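Local coordinates for rhusiopathiae surface protein B (Erysipelothrix rhusiopathiae, PDB 3V10) that probably binds collagen as a cell-wall-anchored bacterial surface adhesin, this fragment being its collagen-binding region, for which a Collagen Hug mechanism has been proposed, at residues Ile187-Ala193 against Ala256-Phe261; Tyr167-Phe173 against Tyr300-Val305; Ile204-His208 against Leu274-Lys278; Val194-Val198 against Pro252-Ala257; Ser25-Glu29 against Ser304-Met308. One frame throughout, in Å; residues are numbered along the deposited sequence.

Contacts 1 and 4 form one cluster, their centres about 8 Å apart and Ala256 and Ala257 common to both. They lie at the end of the collagen-binding domain far from the Ig-like domain, contact 4 being centred about 35 Å from contact 5. Contacts 2, 3 and 5 sit near the middle of the chain, each pair with centres about 12 Å apart, and strands 276-286 and 303-306 bind them together. Contact 2 also reaches contact 1 through Trp168 and Ser189, centres about 19 Å apart. Contact 5 spans the two domains, the region where collagen is held in relatives that follow the Collagen Hug; no ligand is present here.

Contact 1 (Ile187-Ala193 against Ala256-Phe261); sequences INSPKEA and AAKTTF
An antiparallel hydrogen-bonded pair, Ile187 with Phe261, lies where strands 180-187 and 260-269 meet the loops that lead out of and into them. Its two bonds are reciprocal: Ile187 N to Phe261 O is 2.8 Å and Phe261 N to Ile187 O is also 2.8 Å. Beyond this pair side chains carry most of the bonds. Thr260 OG1 donates to Asn188 O at 2.6 Å, tilted 27° from the carbonyl plane, and Lys191 N reaches the same oxygen from the opposite face. The lysine chain bends at its second and fourth torsions and crosses Thr260 at about a right angle, bringing Lys191 NZ to 2.9 Å from Thr260 OG1; the ammonium group also forms a salt bridge with Glu220. In this five-stranded antiparallel sheet of the collagen-binding domain, the two strands are neighbours, and the 188-193 loop folds back over the turn that follows helix 253-256. Asn188 is the hub of that fold-back. With CG anti to N (chi1 -161°), its amide faces Glu192 with both ends: Glu192 N gives a bond of 2.7 Å to a lone pair of Asn188 OD1, and Asn188 ND2 donates to Glu192 O at 3.2 Å, close to the amide plane. A further, weak bond runs from Asn188 ND2 to Ala256 O, 3.0 Å long with an N-H...O angle of 129°. Glu192 O takes a second donor, Lys258 N at 2.8 Å, which approaches from above the carbonyl plane.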
# COMPACT_ATOMS: atom_id res chain seq x y z
N ILE A 187 -10.78 -17.82 -5.66
CA ILE A 187 -11.96 -18.55 -6.10
C ILE A 187 -12.05 -19.98 -5.61
O ILE A 187 -11.16 -20.80 -5.86
CB ILE A 187 -12.04 -18.55 -7.64
CG1 ILE A 187 -11.86 -17.13 -8.16
CG2 ILE A 187 -13.37 -19.13 -8.10
CD1 ILE A 187 -11.74 -17.02 -9.67
N ASN A 188 -13.14 -20.28 -4.93
CA ASN A 188 -13.40 -21.60 -4.39
C ASN A 188 -12.36 -22.11 -3.41
O ASN A 188 -11.77 -23.18 -3.61
CB ASN A 188 -13.57 -22.61 -5.53
CG ASN A 188 -14.29 -23.86 -5.08
OD1 ASN A 188 -14.70 -23.96 -3.92
ND2 ASN A 188 -14.46 -24.82 -5.98
N SER A 189 -12.13 -21.35 -2.34
CA SER A 189 -11.19 -21.76 -1.30
C SER A 189 -11.71 -23.04 -0.63
O SER A 189 -10.92 -23.93 -0.31
CB SER A 189 -11.04 -20.66 -0.23
OG SER A 189 -10.26 -19.58 -0.70
N PRO A 190 -13.03 -23.13 -0.40
CA PRO A 190 -13.62 -24.32 0.24
C PRO A 190 -13.47 -25.60 -0.57
O PRO A 190 -13.63 -26.70 -0.03
CB PRO A 190 -15.09 -23.94 0.40
CG PRO A 190 -15.05 -22.44 0.50
CD PRO A 190 -14.05 -22.08 -0.56
N LYS A 191 -13.17 -25.45 -1.86
CA LYS A 191 -13.02 -26.59 -2.76
C LYS A 191 -14.38 -27.26 -2.94
O LYS A 191 -14.52 -28.48 -2.84
CB LYS A 191 -12.02 -27.60 -2.19
CG LYS A 191 -10.61 -27.08 -1.96
CD LYS A 191 -9.83 -26.96 -3.25
CE LYS A 191 -8.33 -27.04 -2.96
NZ LYS A 191 -7.91 -26.10 -1.89
N GLU A 192 -15.39 -26.44 -3.20
CA GLU A 192 -16.75 -26.93 -3.38
C GLU A 192 -16.98 -27.63 -4.73
O GLU A 192 -16.28 -27.40 -5.71
CB GLU A 192 -17.73 -25.76 -3.24
CG GLU A 192 -18.12 -25.32 -1.84
CD GLU A 192 -19.31 -24.37 -1.91
OE1 GLU A 192 -20.14 -24.51 -2.83
OE2 GLU A 192 -19.45 -23.49 -1.03
N ALA A 193 -17.99 -28.50 -4.74
CA ALA A 193 -18.38 -29.21 -5.94
C ALA A 193 -19.52 -28.34 -6.48
O ALA A 193 -20.69 -28.67 -6.31
CB ALA A 193 -18.89 -30.60 -5.58
N ALA A 256 -13.94 -26.30 -12.12
CA ALA A 256 -14.04 -25.58 -10.86
C ALA A 256 -14.21 -26.54 -9.69
O ALA A 256 -13.79 -26.26 -8.57
CB ALA A 256 -15.21 -24.60 -10.91
N ALA A 257 -14.82 -27.69 -9.97
CA ALA A 257 -15.07 -28.71 -8.94
C ALA A 257 -13.88 -29.02 -8.03
O ALA A 257 -12.80 -29.39 -8.49
CB ALA A 257 -15.56 -29.99 -9.60
N LYS A 258 -14.12 -28.87 -6.73
CA LYS A 258 -13.13 -29.16 -5.70
C LYS A 258 -11.74 -28.58 -5.95
O LYS A 258 -10.74 -29.14 -5.52
CB LYS A 258 -13.05 -30.68 -5.51
CG LYS A 258 -14.42 -31.31 -5.29
CD LYS A 258 -14.36 -32.83 -5.25
CE LYS A 258 -15.75 -33.42 -5.05
NZ LYS A 258 -15.74 -34.91 -4.99
N THR A 259 -11.69 -27.44 -6.64
CA THR A 259 -10.41 -26.82 -6.95
C THR A 259 -10.40 -25.34 -6.61
O THR A 259 -11.36 -24.62 -6.90
CB THR A 259 -10.09 -26.98 -8.45
OG1 THR A 259 -10.03 -28.38 -8.78
CG2 THR A 259 -8.76 -26.34 -8.79
N THR A 260 -9.32 -24.89 -5.97
CA THR A 260 -9.17 -23.49 -5.60
C THR A 260 -8.32 -22.79 -6.65
O THR A 260 -7.23 -23.26 -6.99
CB THR A 260 -8.48 -23.34 -4.23
OG1 THR A 260 -9.27 -23.95 -3.21
CG2 THR A 260 -8.28 -21.86 -3.89
N PHE A 261 -8.82 -21.68 -7.16
CA PHE A 261 -8.11 -20.90 -8.16
C PHE A 261 -7.79 -19.54 -7.59
O PHE A 261 -8.69 -18.80 -7.19
CB PHE A 261 -8.97 -20.73 -9.41
CG PHE A 261 -9.28 -22.01 -10.12
CD1 PHE A 261 -8.39 -22.54 -11.06
CD2 PHE A 261 -10.45 -22.71 -9.85
CE1 PHE A 261 -8.67 -23.74 -11.71
CE2 PHE A 261 -10.74 -23.90 -10.49
CZ PHE A 261 -9.85 -24.42 -11.43

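Contact 2 (Tyr167-Phe173 against Tyr300-Val305); sequences YWKTGTF and YTDTSV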
# COMPACT_ATOMS: atom_id res chain seq x y z
N TYR A 167 -15.56 -16.99 -2.19
CA TYR A 167 -14.85 -16.00 -3.00
C TYR A 167 -14.61 -14.68 -2.31
O TYR A 167 -15.50 -14.13 -1.66
CB TYR A 167 -15.62 -15.74 -4.30
CG TYR A 167 -15.07 -14.57 -5.12
CD1 TYR A 167 -13.84 -14.68 -5.76
CD2 TYR A 167 -15.76 -13.37 -5.22
CE1 TYR A 167 -13.30 -13.61 -6.47
CE2 TYR A 167 -15.23 -12.28 -5.92
CZ TYR A 167 -14.00 -12.41 -6.55
OH TYR A 167 -13.45 -11.37 -7.24
N TRP A 168 -13.40 -14.17 -2.44
CA TRP A 168 -13.07 -12.86 -1.90
C TRP A 168 -11.84 -12.35 -2.63
O TRP A 168 -11.05 -13.13 -3.16
CB TRP A 168 -12.84 -12.92 -0.38
CG TRP A 168 -11.50 -13.40 0.03
CD1 TRP A 168 -10.37 -12.65 0.21
CD2 TRP A 168 -11.14 -14.75 0.35
NE1 TRP A 168 -9.33 -13.45 0.62
CE2 TRP A 168 -9.77 -14.74 0.71
CE3 TRP A 168 -11.84 -15.96 0.36
CZ2 TRP A 168 -9.09 -15.91 1.08
CZ3 TRP A 168 -11.16 -17.12 0.73
CH2 TRP A 168 -9.80 -17.09 1.09
N LYS A 169 -11.72 -11.03 -2.69
CA LYS A 169 -10.60 -10.41 -3.37
C LYS A 169 -9.84 -9.50 -2.41
O LYS A 169 -10.41 -8.94 -1.49
CB LYS A 169 -11.12 -9.59 -4.55
CG LYS A 169 -12.03 -8.46 -4.15
CD LYS A 169 -11.29 -7.15 -4.20
CE LYS A 169 -11.11 -6.68 -5.63
NZ LYS A 169 -10.43 -7.68 -6.49
N THR A 170 -8.53 -9.38 -2.63
CA THR A 170 -7.70 -8.54 -1.78
C THR A 170 -6.70 -7.80 -2.64
O THR A 170 -6.50 -8.13 -3.81
CB THR A 170 -6.92 -9.37 -0.74
OG1 THR A 170 -5.92 -10.15 -1.40
CG2 THR A 170 -7.85 -10.30 0.02
N GLY A 171 -6.07 -6.78 -2.06
CA GLY A 171 -5.10 -6.01 -2.82
C GLY A 171 -4.24 -5.17 -1.91
O GLY A 171 -4.62 -4.87 -0.77
N THR A 172 -3.07 -4.80 -2.40
CA THR A 172 -2.16 -3.97 -1.62
C THR A 172 -1.14 -3.35 -2.56
O THR A 172 -1.09 -3.68 -3.75
CB THR A 172 -1.45 -4.79 -0.51
OG1 THR A 172 -0.74 -3.89 0.35
CG2 THR A 172 -0.47 -5.80 -1.11
N PHE A 173 -0.34 -2.44 -2.02
CA PHE A 173 0.68 -1.77 -2.80
C PHE A 173 1.87 -2.68 -2.97
O PHE A 173 2.13 -3.56 -2.14
CB PHE A 173 1.09 -0.47 -2.09
CG PHE A 173 1.47 -0.65 -0.65
CD1 PHE A 173 2.75 -1.07 -0.30
CD2 PHE A 173 0.54 -0.43 0.36
CE1 PHE A 173 3.10 -1.26 1.04
CE2 PHE A 173 0.87 -0.62 1.70
CZ PHE A 173 2.16 -1.04 2.04
N TYR A 300 -16.52 -8.61 0.45
CA TYR A 300 -15.70 -9.72 -0.02
C TYR A 300 -15.26 -9.52 -1.47
O TYR A 300 -14.11 -9.80 -1.82
CB TYR A 300 -16.47 -11.04 0.01
CG TYR A 300 -16.69 -11.64 1.37
CD1 TYR A 300 -15.67 -11.64 2.33
CD2 TYR A 300 -17.89 -12.26 1.68
CE1 TYR A 300 -15.86 -12.26 3.57
CE2 TYR A 300 -18.09 -12.88 2.92
CZ TYR A 300 -17.07 -12.87 3.85
OH TYR A 300 -17.25 -13.48 5.07
N THR A 301 -16.17 -9.04 -2.31
CA THR A 301 -15.88 -8.87 -3.74
C THR A 301 -15.23 -7.56 -4.17
O THR A 301 -14.70 -7.48 -5.29
CB THR A 301 -17.17 -9.03 -4.57
OG1 THR A 301 -18.02 -7.90 -4.37
CG2 THR A 301 -17.92 -10.29 -4.12
N ASP A 302 -15.26 -6.55 -3.31
CA ASP A 302 -14.67 -5.25 -3.63
C ASP A 302 -13.62 -4.85 -2.61
O ASP A 302 -13.74 -5.19 -1.43
CB ASP A 302 -15.73 -4.13 -3.61
CG ASP A 302 -16.91 -4.39 -4.51
OD1 ASP A 302 -16.88 -5.34 -5.32
OD2 ASP A 302 -17.89 -3.62 -4.39
N THR A 303 -12.60 -4.12 -3.05
CA THR A 303 -11.58 -3.66 -2.12
C THR A 303 -10.84 -2.47 -2.71
O THR A 303 -11.16 -2.00 -3.80
CB THR A 303 -10.60 -4.79 -1.75
OG1 THR A 303 -9.90 -4.43 -0.56
CG2 THR A 303 -9.60 -5.03 -2.86
N SER A 304 -9.86 -1.97 -1.98
CA SER A 304 -9.10 -0.83 -2.47
C SER A 304 -7.80 -0.68 -1.72
O SER A 304 -7.59 -1.29 -0.67
CB SER A 304 -9.92 0.45 -2.31
OG SER A 304 -10.16 0.73 -0.94
N VAL A 305 -6.91 0.12 -2.29
CA VAL A 305 -5.61 0.39 -1.70
C VAL A 305 -5.51 1.89 -1.51
O VAL A 305 -5.73 2.66 -2.45
CB VAL A 305 -4.45 -0.10 -2.62
CG1 VAL A 305 -3.10 0.17 -1.95
CG2 VAL A 305 -4.60 -1.58 -2.91
O HOH W 1 -7.71 -5.98 0.34
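Lys169 N donates to Tyr300 O at 2.8 Å, and this is the one direct backbone hydrogen bond between the two segments. The same oxygen lies 3.2 Å from Trp168 CA, a CA-H...O contact, so two consecutive residues of strand 167-173 converge on the end of helix 298-301. Around that carbonyl, Tyr300 CB packs against Trp168 CB. The bent side chain of Lys169 lies over residues 301-303, its CG close to Thr301 O. The Tyr167 ring turns an edge to Thr301, with CE2 3.8 Å from Thr301 CG2; chi1 of 172° puts the ring anti to the backbone N, on the side of Thr301, and the two side chains cross at about a right angle. Farther along, a water bridges the segments, accepting from Gly171 N at 3.0 Å and pairing with Thr303 OG1 at 2.8 Å. Val305 then closes on the strand with both methyls, CG2 lying 3.6 Å from Thr172 N and CG1 3.8 Å from Phe173 N at an edge of the Phe173 ring. Phe173 N is buried here without a partner in the model. In the second shell, Ser281 bonds both Tyr167 OH and Thr301 O, while Ser25 O takes the Thr172 hydroxyl. The axes of 167-173 and 303-305 run nearly parallel, 5° apart and 6.1 Å at closest approach, yet the strands belong to different sheets: 167-173 is an outermost strand of the five-stranded sheet beside 180-187, whereas 303-306 pairs with 276-286, and the contact joins those sheets along their edges.

Contact 3 (Ile204-His208 against Leu274-Lys278); sequences IGEGH and LENYK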
# COMPACT_ATOMS: atom_id res chain seq x y z
N ILE A 204 -11.65 -2.94 -12.68
CA ILE A 204 -10.61 -2.15 -12.03
C ILE A 204 -11.06 -0.70 -12.01
O ILE A 204 -11.48 -0.16 -13.04
CB ILE A 204 -9.27 -2.28 -12.78
CG1 ILE A 204 -8.80 -3.73 -12.73
CG2 ILE A 204 -8.22 -1.35 -12.16
CD1 ILE A 204 -7.70 -4.05 -13.72
N GLY A 205 -10.98 -0.08 -10.84
CA GLY A 205 -11.42 1.30 -10.70
C GLY A 205 -10.63 2.36 -11.43
O GLY A 205 -9.65 2.08 -12.13
N GLU A 206 -11.05 3.61 -11.27
CA GLU A 206 -10.37 4.73 -11.92
C GLU A 206 -9.01 5.00 -11.28
O GLU A 206 -8.79 4.67 -10.11
CB GLU A 206 -11.25 5.98 -11.83
CG GLU A 206 -12.09 6.05 -10.57
CD GLU A 206 -12.54 7.46 -10.21
OE1 GLU A 206 -11.85 8.42 -10.60
OE2 GLU A 206 -13.56 7.61 -9.51
N GLY A 207 -8.10 5.58 -12.04
CA GLY A 207 -6.79 5.90 -11.50
C GLY A 207 -5.68 4.89 -11.72
O GLY A 207 -4.50 5.22 -11.57
N HIS A 208 -6.04 3.65 -12.03
CA HIS A 208 -5.02 2.64 -12.27
C HIS A 208 -5.48 1.67 -13.36
O HIS A 208 -6.67 1.58 -13.65
CB HIS A 208 -4.65 1.88 -10.99
CG HIS A 208 -5.81 1.23 -10.29
ND1 HIS A 208 -5.72 -0.04 -9.75
CD2 HIS A 208 -7.06 1.67 -10.01
CE1 HIS A 208 -6.86 -0.34 -9.16
NE2 HIS A 208 -7.69 0.68 -9.30
N LEU A 274 -5.13 10.38 -6.65
CA LEU A 274 -6.38 9.76 -6.23
C LEU A 274 -6.22 9.21 -4.82
O LEU A 274 -5.24 8.50 -4.53
CB LEU A 274 -6.76 8.63 -7.20
CG LEU A 274 -8.23 8.21 -7.23
CD1 LEU A 274 -9.10 9.38 -7.66
CD2 LEU A 274 -8.39 7.06 -8.20
N GLU A 275 -7.15 9.52 -3.93
CA GLU A 275 -7.08 9.06 -2.55
C GLU A 275 -7.09 7.54 -2.36
O GLU A 275 -6.43 7.03 -1.46
CB GLU A 275 -8.21 9.71 -1.78
CG GLU A 275 -8.26 11.23 -1.97
CD GLU A 275 -8.12 12.00 -0.65
OE1 GLU A 275 -7.70 13.19 -0.64
OE2 GLU A 275 -8.45 11.41 0.40
N ASN A 276 -7.85 6.83 -3.19
CA ASN A 276 -7.91 5.37 -3.10
C ASN A 276 -7.95 4.74 -4.50
O ASN A 276 -8.51 5.33 -5.42
CB ASN A 276 -9.15 4.89 -2.33
CG ASN A 276 -9.28 5.54 -0.97
OD1 ASN A 276 -9.99 6.53 -0.81
ND2 ASN A 276 -8.59 4.99 0.02
N TYR A 277 -7.36 3.57 -4.64
CA TYR A 277 -7.36 2.85 -5.92
C TYR A 277 -8.27 1.66 -5.68
O TYR A 277 -7.91 0.72 -4.97
CB TYR A 277 -5.95 2.40 -6.29
CG TYR A 277 -5.03 3.56 -6.55
CD1 TYR A 277 -5.14 4.32 -7.71
CD2 TYR A 277 -4.09 3.96 -5.59
CE1 TYR A 277 -4.33 5.44 -7.92
CE2 TYR A 277 -3.29 5.07 -5.79
CZ TYR A 277 -3.41 5.81 -6.95
OH TYR A 277 -2.61 6.92 -7.12
N LYS A 278 -9.46 1.71 -6.27
CA LYS A 278 -10.46 0.66 -6.06
C LYS A 278 -10.53 -0.43 -7.11
O LYS A 278 -10.02 -0.30 -8.22
CB LYS A 278 -11.85 1.30 -5.93
CG LYS A 278 -11.93 2.45 -4.94
CD LYS A 278 -13.34 3.02 -4.88
CE LYS A 278 -13.41 4.22 -3.96
NZ LYS A 278 -12.61 5.36 -4.48
O HOH W 2 -10.12 3.80 -8.09
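Lys278 O accepts two hydrogen bonds, from Gly205 N at 2.8 Å and from His208 NE2 at 2.7 Å. The donors come from opposite faces of the carbonyl plane, so one oxygen holds both ends of the type II beta turn Gly205-His208. Gly207, third in the turn, has the positive phi usual at that position. This turn connects strands 198-204 and 208-221, which belong to the two different sheets of the collagen-binding domain, and it packs against the start of strand 276-286. The acceptor lies almost in the imidazole plane, and His208 ND1 is bonded on its own side to Thr267 OG1, so both nitrogens fix the ring's rotation. A water adds a second link, donating to Glu206 O at 2.6 Å and accepting from Lys278 N at 2.8 Å. Outside this polar core, the imidazole packs on both faces: Tyr277 CB stands 3.9 Å from the ring centroid over one face, a CH-pi contact 10° off the normal, while Ile204 CG2 lies against the opposite face, toward its rim. The aromatic ring of Tyr277 presents its edge to that imidazole in a T-shaped pair, centroids 5.6 Å apart and planes at 68°, with the phenol hydroxyl bonded to Asp271 O. Leu274 CD2 comes to 3.1 Å from Glu206 O, a tight approach.

Contact 4 (Val194-Val198 against Pro252-Ala257); sequences VQSDV and PKEKAA
Lys253 lies fully extended along the backbone of Val194-Ser196 and has more surface buried here than any other residue of the contact. Its aliphatic chain does the touching: CB is 3.6 Å from Ser196 C, CG is 3.5 Å from Val194 O, and CE is 3.6 Å from Gln195 C. All its torsions are close to 180°, with CG anti to the backbone N (chi1 178°), which keeps the methylenes alongside the loop. NZ ends 3.7 Å from Gln195 OE1, too far for a hydrogen bond; the amide NE2 of that glutamine bonds Ala193 O. Beneath this chain Ser196 N and Ser196 O are buried with no partner in the model, although Ser196 OG does bond to Asp197 O and accepts from Lys286 N. The helix packed here is the single turn 253-256, which follows strand 246-251, and the loop 194-198 leads into strand 198-204, the antiparallel neighbour of that strand; the contact therefore joins the approach to strand 198-204 and the exit from strand 246-251, at one margin of their sheet. Asp197 meets the start of the helix, where Pro252 is the N-cap. Its OD1 accepts from Lys253 N at 2.7 Å, with an N-H...O angle of 157°, through the lone pair turned away from OD2. The carboxylate may be modestly stabilised by the amides of this first turn. Val194 supplies the apolar side: its CG2 packs 3.8 Å from Ala256 CB, and Val198 CG2 touches the same methyl at 4.0 Å.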
# COMPACT_ATOMS: atom_id res chain seq x y z
N VAL A 194 -19.16 -27.21 -7.08
CA VAL A 194 -20.16 -26.28 -7.62
C VAL A 194 -21.05 -26.96 -8.64
O VAL A 194 -20.61 -27.85 -9.37
CB VAL A 194 -19.49 -25.04 -8.26
CG1 VAL A 194 -18.75 -24.25 -7.20
CG2 VAL A 194 -18.55 -25.47 -9.38
N GLN A 195 -22.30 -26.52 -8.71
CA GLN A 195 -23.25 -27.12 -9.63
C GLN A 195 -23.45 -26.39 -10.96
O GLN A 195 -24.43 -26.63 -11.66
CB GLN A 195 -24.60 -27.31 -8.93
CG GLN A 195 -24.53 -28.23 -7.72
CD GLN A 195 -24.02 -29.61 -8.05
OE1 GLN A 195 -24.54 -30.28 -8.94
NE2 GLN A 195 -22.99 -30.05 -7.34
N SER A 196 -22.52 -25.49 -11.30
CA SER A 196 -22.60 -24.76 -12.56
C SER A 196 -21.25 -24.12 -12.82
O SER A 196 -20.35 -24.21 -11.99
CB SER A 196 -23.67 -23.66 -12.50
OG SER A 196 -23.19 -22.50 -11.84
N ASP A 197 -21.10 -23.48 -13.97
CA ASP A 197 -19.84 -22.80 -14.28
C ASP A 197 -19.72 -21.64 -13.31
O ASP A 197 -20.71 -21.20 -12.72
CB ASP A 197 -19.83 -22.26 -15.72
CG ASP A 197 -20.06 -23.34 -16.77
OD1 ASP A 197 -19.67 -24.51 -16.56
OD2 ASP A 197 -20.62 -23.00 -17.84
N VAL A 198 -18.50 -21.14 -13.13
CA VAL A 198 -18.27 -20.01 -12.23
C VAL A 198 -17.80 -18.82 -13.06
O VAL A 198 -16.94 -18.97 -13.93
CB VAL A 198 -17.19 -20.36 -11.18
CG1 VAL A 198 -16.90 -19.15 -10.30
CG2 VAL A 198 -17.67 -21.54 -10.32
N PRO A 252 -15.47 -23.50 -16.18
CA PRO A 252 -16.52 -24.52 -16.39
C PRO A 252 -16.73 -25.36 -15.13
O PRO A 252 -15.78 -25.62 -14.39
CB PRO A 252 -15.97 -25.35 -17.54
CG PRO A 252 -15.16 -24.36 -18.32
CD PRO A 252 -14.44 -23.59 -17.23
N LYS A 253 -17.96 -25.80 -14.91
CA LYS A 253 -18.32 -26.61 -13.75
C LYS A 253 -17.34 -27.75 -13.39
O LYS A 253 -16.93 -27.86 -12.24
CB LYS A 253 -19.73 -27.17 -13.95
CG LYS A 253 -20.22 -28.06 -12.83
CD LYS A 253 -21.58 -28.65 -13.15
CE LYS A 253 -22.08 -29.58 -12.06
NZ LYS A 253 -23.38 -30.23 -12.45
N GLU A 254 -16.96 -28.58 -14.37
CA GLU A 254 -16.03 -29.71 -14.13
C GLU A 254 -14.62 -29.28 -13.72
O GLU A 254 -13.92 -30.02 -13.03
CB GLU A 254 -15.89 -30.66 -15.36
CG GLU A 254 -16.92 -30.57 -16.51
CD GLU A 254 -18.34 -30.91 -16.09
OE1 GLU A 254 -18.51 -31.47 -14.98
OE2 GLU A 254 -19.31 -30.61 -16.83
N LYS A 255 -14.19 -28.11 -14.18
CA LYS A 255 -12.86 -27.61 -13.86
C LYS A 255 -12.82 -26.90 -12.51
O LYS A 255 -11.81 -26.90 -11.82
CB LYS A 255 -12.37 -26.67 -14.96
CG LYS A 255 -12.08 -27.38 -16.28
CD LYS A 255 -11.07 -28.51 -16.11
CE LYS A 255 -10.68 -29.13 -17.46
NZ LYS A 255 -11.88 -29.63 -18.19
N ALA A 256 -13.94 -26.30 -12.12
CA ALA A 256 -14.04 -25.58 -10.86
C ALA A 256 -14.21 -26.54 -9.69
O ALA A 256 -13.79 -26.26 -8.57
CB ALA A 256 -15.21 -24.60 -10.91
N ALA A 257 -14.82 -27.69 -9.97
CA ALA A 257 -15.07 -28.71 -8.94
C ALA A 257 -13.88 -29.02 -8.03
O ALA A 257 -12.80 -29.39 -8.49
CB ALA A 257 -15.56 -29.99 -9.60

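Contact 5 (Ser25-Glu29 against Ser304-Met308); sequences SQPIE and SVVNM
Ser304 O faces the side-chain amide of Gln26, whose modelled OE1 lies 3.0 Å away; the amide is probably turned over in the model, so its atoms settle no bond. Val305, next in sequence, sends its side chain mainly to strands 167-173 and 180-187 and adds only a minor share here. Val306 carries the contact. It points at the 25-29 segment and crosses the glutamine at about a right angle, its CG2 3.6 Å from Gln26 CD. Its other surfaces are met in turn: Val306 CB lies 3.9 Å from Pro27 CD, and CG1, anti to the backbone N (chi1 176°), extends to 3.7 Å from Glu29 OE2. Asn307 directs its polar atoms elsewhere, ND2 to the carbonyls of Leu274 and Lys272 and OD1 to Phe309 N, which holds the chain as it leaves strand 303-306. Met308 closes the walk with CB 4.0 Å from Pro27 CG, and the proline ring also touches Phe173. The end-to-end directions of 26-29 and 304-308 are 38° apart. One segment belongs to the Ig-like domain and the other to the strand that leaves the collagen-binding domain; the chain continues into strand 311-315, which pairs with 71-77 and 112-123 of the Ig-like sheet, consistent with the latch of Collagen Hug adhesins. Chemically, with no clear backbone hydrogen bond between the segments, the join combines apolar packing of valine, proline and methionine with a glutamine amide that, turned over, may bond the strand backbone at Ser304 O and Val306 N.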
# COMPACT_ATOMS: atom_id res chain seq x y z
N SER A 25 -1.82 -4.09 4.94
CA SER A 25 -2.30 -3.87 3.58
C SER A 25 -2.30 -2.40 3.16
O SER A 25 -1.96 -2.07 2.03
CB SER A 25 -3.70 -4.44 3.40
OG SER A 25 -4.67 -3.67 4.09
N GLN A 26 -2.68 -1.52 4.08
CA GLN A 26 -2.72 -0.09 3.79
C GLN A 26 -1.49 0.59 4.41
O GLN A 26 -0.90 0.08 5.36
CB GLN A 26 -4.00 0.54 4.36
CG GLN A 26 -5.30 -0.17 3.98
CD GLN A 26 -5.67 -0.00 2.51
OE1 GLN A 26 -6.78 -0.38 2.10
NE2 GLN A 26 -4.76 0.56 1.73
N PRO A 27 -1.09 1.74 3.86
CA PRO A 27 0.08 2.44 4.41
C PRO A 27 -0.24 3.11 5.74
O PRO A 27 -1.41 3.38 6.05
CB PRO A 27 0.40 3.49 3.35
CG PRO A 27 -0.34 3.03 2.11
CD PRO A 27 -1.60 2.43 2.67
N ILE A 28 0.80 3.37 6.53
CA ILE A 28 0.65 4.10 7.78
C ILE A 28 1.22 5.45 7.38
O ILE A 28 2.39 5.56 7.03
CB ILE A 28 1.47 3.48 8.93
CG1 ILE A 28 0.86 2.12 9.31
CG2 ILE A 28 1.45 4.39 10.14
CD1 ILE A 28 1.53 1.42 10.47
N GLU A 29 0.38 6.48 7.40
CA GLU A 29 0.77 7.82 6.97
C GLU A 29 1.27 8.77 8.04
O GLU A 29 0.73 8.84 9.15
CB GLU A 29 -0.40 8.50 6.26
CG GLU A 29 -0.95 7.73 5.08
CD GLU A 29 -2.32 8.25 4.69
OE1 GLU A 29 -2.47 9.48 4.54
OE2 GLU A 29 -3.24 7.42 4.53
N SER A 304 -9.86 -1.97 -1.98
CA SER A 304 -9.10 -0.83 -2.47
C SER A 304 -7.80 -0.68 -1.72
O SER A 304 -7.59 -1.29 -0.67
CB SER A 304 -9.92 0.45 -2.31
OG SER A 304 -10.16 0.73 -0.94
N VAL A 305 -6.91 0.12 -2.29
CA VAL A 305 -5.61 0.39 -1.70
C VAL A 305 -5.51 1.89 -1.51
O VAL A 305 -5.73 2.66 -2.45
CB VAL A 305 -4.45 -0.10 -2.62
CG1 VAL A 305 -3.10 0.17 -1.95
CG2 VAL A 305 -4.60 -1.58 -2.91
N VAL A 306 -5.21 2.32 -0.29
CA VAL A 306 -5.08 3.74 -0.02
C VAL A 306 -3.83 4.23 -0.73
O VAL A 306 -2.83 3.51 -0.80
CB VAL A 306 -4.95 4.01 1.50
CG1 VAL A 306 -4.71 5.48 1.76
CG2 VAL A 306 -6.23 3.57 2.21
N ASN A 307 -3.90 5.44 -1.28
CA ASN A 307 -2.78 6.05 -2.00
C ASN A 307 -1.48 5.81 -1.25
O ASN A 307 -1.34 6.19 -0.08
CB ASN A 307 -3.03 7.55 -2.18
CG ASN A 307 -1.97 8.22 -3.03
OD1 ASN A 307 -0.80 8.28 -2.65
ND2 ASN A 307 -2.37 8.73 -4.19
N MET A 308 -0.52 5.20 -1.93
CA MET A 308 0.76 4.87 -1.32
C MET A 308 1.94 5.74 -1.74
O MET A 308 3.10 5.40 -1.45
CB MET A 308 1.07 3.39 -1.57
CG MET A 308 1.13 2.93 -3.04
SD MET A 308 -0.43 2.77 -4.00
CE MET A 308 0.11 3.56 -5.47